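Local atomic coordinates of L-serine ammonia-lyase (Rhizomucor miehei CAU432, PDB entry 5C3U), a protein that belongs to the fold type II family of pyridoxal-phosphate-dependent enzymes and carries pyridoxal-5'-phosphate in an alpha/beta fold. Residues A[214-217]-A[221-224]; A[228-231]-A[235-238]. All coordinates share one frame; numbering follows the deposited sequence.

Contact 1: residues A[214-217]-A[221-224]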
# COMPACT_ATOMS: atom_id res chain seq x y z
N GLN A 214 -11.10 -2.81 9.87
CA GLN A 214 -12.13 -3.80 10.12
C GLN A 214 -12.82 -3.53 11.45
O GLN A 214 -14.06 -3.57 11.51
CB GLN A 214 -11.51 -5.20 10.12
CG GLN A 214 -12.50 -6.32 10.41
CD GLN A 214 -11.84 -7.69 10.31
OE1 GLN A 214 -10.82 -7.94 10.94
NE2 GLN A 214 -12.42 -8.56 9.51
N ALA A 215 -12.02 -3.27 12.50
CA ALA A 215 -12.56 -2.94 13.84
C ALA A 215 -13.38 -1.66 13.84
O ALA A 215 -14.42 -1.59 14.50
CB ALA A 215 -11.45 -2.84 14.88
N SER A 216 -12.92 -0.66 13.09
CA SER A 216 -13.61 0.63 13.01
C SER A 216 -14.97 0.51 12.32
O SER A 216 -15.96 1.15 12.77
CB SER A 216 -12.71 1.67 12.33
OG SER A 216 -11.59 1.91 13.16
N VAL A 217 -15.04 -0.31 11.27
CA VAL A 217 -16.30 -0.55 10.54
C VAL A 217 -17.30 -1.25 11.49
O VAL A 217 -18.47 -0.88 11.54
CB VAL A 217 -16.10 -1.35 9.22
CG1 VAL A 217 -17.43 -1.74 8.55
CG2 VAL A 217 -15.28 -0.53 8.24
N GLU A 221 -16.90 3.73 14.59
CA GLU A 221 -16.05 4.87 14.97
C GLU A 221 -14.58 4.48 14.91
O GLU A 221 -14.27 3.32 14.71
CB GLU A 221 -16.43 5.47 16.32
CG GLU A 221 -16.05 4.68 17.55
CD GLU A 221 -16.43 5.43 18.83
OE1 GLU A 221 -15.67 6.35 19.23
OE2 GLU A 221 -17.48 5.12 19.41
N LEU A 222 -13.68 5.45 15.07
CA LEU A 222 -12.27 5.15 14.84
C LEU A 222 -11.64 4.48 16.05
O LEU A 222 -11.40 5.11 17.10
CB LEU A 222 -11.49 6.41 14.44
CG LEU A 222 -11.99 7.05 13.15
CD1 LEU A 222 -11.43 8.46 13.04
CD2 LEU A 222 -11.63 6.19 11.95
N VAL A 223 -11.34 3.21 15.90
CA VAL A 223 -10.71 2.42 16.93
C VAL A 223 -9.22 2.77 16.95
O VAL A 223 -8.61 2.90 15.87
CB VAL A 223 -10.95 0.92 16.65
CG1 VAL A 223 -10.24 0.03 17.65
CG2 VAL A 223 -12.44 0.62 16.69
N ILE A 224 -8.67 2.94 18.15
CA ILE A 224 -7.25 3.23 18.35
C ILE A 224 -6.51 2.02 18.92
O ILE A 224 -6.93 1.43 19.92
CB ILE A 224 -7.01 4.46 19.29
CG1 ILE A 224 -8.01 5.60 19.00
CG2 ILE A 224 -5.57 4.95 19.21
CD1 ILE A 224 -8.03 6.10 17.58
O HOH W 1 -9.24 3.36 13.22
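Ser216 and Val223 meet where the chain leaves helix 212-219 and folds back along its flank, an example, in an alpha/beta fold, of a serine in the last turns of a helix whose hydroxyl ties two backbone groups. The backbone N of Val223 donates to Ser216 OG over 3.0 Å, in a nearly straight bond (167° at the hydrogen). One residue earlier on the helix, Ala215 supplies the apolar half of the contact: its CB lies 4.0 Å from Val223 CG2, and Val223 CG2 also comes to 3.7 Å from Ala215 O. Nearer the turn, Glu221 N makes a weak bond to Ser216 O (3.3 Å), while Glu221 O receives a CA-H contact from Ser216 CA at 3.2 Å. The Leu222 side chain starts away from helix 212-219 and packs on Val240 and Leu245, bringing the return segment against helix 242-250.

What positions the serine is the helix itself. With OG beside the backbone N (chi1 -66°), the hydroxyl reaches back to Ala212 O, one turn earlier, and can still accept from the returning loop. A water bridges the two segments: it donates to Ser216 OG and also to Val223 O, both at 2.8 Å, so that Ser216 OG takes part in three hydrogen bonds.

Contact 2: residues A[228-231]-A[235-238]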
# COMPACT_ATOMS: atom_id res chain seq x y z
N ASN A 228 0.67 -2.93 18.28
CA ASN A 228 0.39 -3.96 17.29
C ASN A 228 1.63 -4.28 16.50
O ASN A 228 2.49 -3.41 16.29
CB ASN A 228 -0.72 -3.52 16.35
CG ASN A 228 -2.02 -3.25 17.08
OD1 ASN A 228 -2.13 -2.29 17.85
ND2 ASN A 228 -3.02 -4.10 16.84
N ASN A 229 1.75 -5.53 16.08
CA ASN A 229 2.82 -5.90 15.17
C ASN A 229 2.26 -6.98 14.23
O ASN A 229 1.19 -7.55 14.48
CB ASN A 229 4.06 -6.34 15.94
CG ASN A 229 5.34 -6.17 15.13
OD1 ASN A 229 5.31 -5.73 13.98
ND2 ASN A 229 6.48 -6.53 15.73
N THR A 230 2.94 -7.17 13.10
CA THR A 230 2.53 -8.12 12.07
C THR A 230 3.69 -8.08 11.09
O THR A 230 4.38 -7.07 11.00
CB THR A 230 1.17 -7.77 11.40
OG1 THR A 230 1.02 -8.44 10.14
CG2 THR A 230 1.01 -6.27 11.12
N ILE A 231 3.92 -9.18 10.38
CA ILE A 231 4.91 -9.20 9.29
C ILE A 231 4.55 -8.20 8.19
O ILE A 231 5.42 -7.77 7.41
CB ILE A 231 5.15 -10.64 8.73
CG1 ILE A 231 3.94 -11.19 7.98
CG2 ILE A 231 5.58 -11.60 9.85
CD1 ILE A 231 4.21 -12.51 7.29
N LEU A 235 1.08 -2.28 6.77
CA LEU A 235 -0.34 -2.31 7.17
C LEU A 235 -0.55 -1.98 8.63
O LEU A 235 -1.71 -1.87 9.09
CB LEU A 235 -0.99 -3.67 6.82
CG LEU A 235 -0.94 -4.13 5.35
CD1 LEU A 235 -1.84 -5.33 5.07
CD2 LEU A 235 -1.21 -3.00 4.33
N ILE A 236 0.53 -1.81 9.39
CA ILE A 236 0.42 -1.37 10.78
C ILE A 236 -0.06 0.09 10.83
O ILE A 236 0.54 0.97 10.21
CB ILE A 236 1.75 -1.52 11.53
CG1 ILE A 236 2.21 -2.99 11.51
CG2 ILE A 236 1.67 -0.97 12.96
CD1 ILE A 236 3.64 -3.22 11.97
N SER A 237 -1.16 0.37 11.53
CA SER A 237 -1.56 1.74 11.77
C SER A 237 -2.25 1.80 13.14
O SER A 237 -2.92 0.84 13.54
CB SER A 237 -2.52 2.22 10.67
OG SER A 237 -2.76 3.62 10.74
N LYS A 238 -2.09 2.91 13.86
CA LYS A 238 -2.76 3.07 15.16
C LYS A 238 -4.25 3.29 14.96
O LYS A 238 -5.07 2.92 15.83
CB LYS A 238 -2.12 4.22 15.96
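Ile236 meets Thr230 and Asn229 through its side chain alone, with no hydrogen bond crossing between the two segments. Just before it, Leu235 takes little part in the contact and instead touches pyridoxal-5'-phosphate and Ser281. At Ile236 the side chain turns to the facing segment. Its CG1 lies 3.5 Å from Thr230 CG2, the two side chains running past each other in opposite directions, and CD1 continues to 3.6 Å from Asn229 OD1 and 4.0 Å from Thr230 O. The other branch, CG2, is held anti to the backbone N and comes to 4.2 Å from Asn228 O.

In this fold type II enzyme both segments belong to the long connection between helix 212-219 and helix 242-250, and polar bonds hold Thr230 so that its methyl is left to the isoleucine. Thr230 OG1 stands anti to its own N (chi1 161°), pointing its hydroxyl to Asp260 and Thr207 while CG2 faces Ile236. Asn229 OD1 accepts from Thr230 N at 2.9 Å, the donor sitting 40° above the carbonyl plane.

Beyond the isoleucine, Ser237 turns its side chain from the facing segment; its OG bonds to Ala239 O, and its N makes a weak bond to Ser210 OG. Lys238 then pairs through its backbone with Met225.

In the fold
Followed from the N terminus, the chain leaves strand 202-207, enters helix 212-219 and is closed on itself at once by contact 1, across the three residues that separate its segments. It then runs on through 228-231, and contact 2 closes a second loop, again of three intervening residues, before helix 242-250 and edge strand 253-258. The two loops are in series, neither nested nor crossed, with centres about 14 Å apart. Their far ends nevertheless meet: Ile224 CG2 of contact 1 packs 4.0 Å from Lys238 O of contact 2. Contact 1 joins a surface helix end to the connection, whereas contact 2 lies where that connection passes the cofactor pocket, of which Leu235 is part.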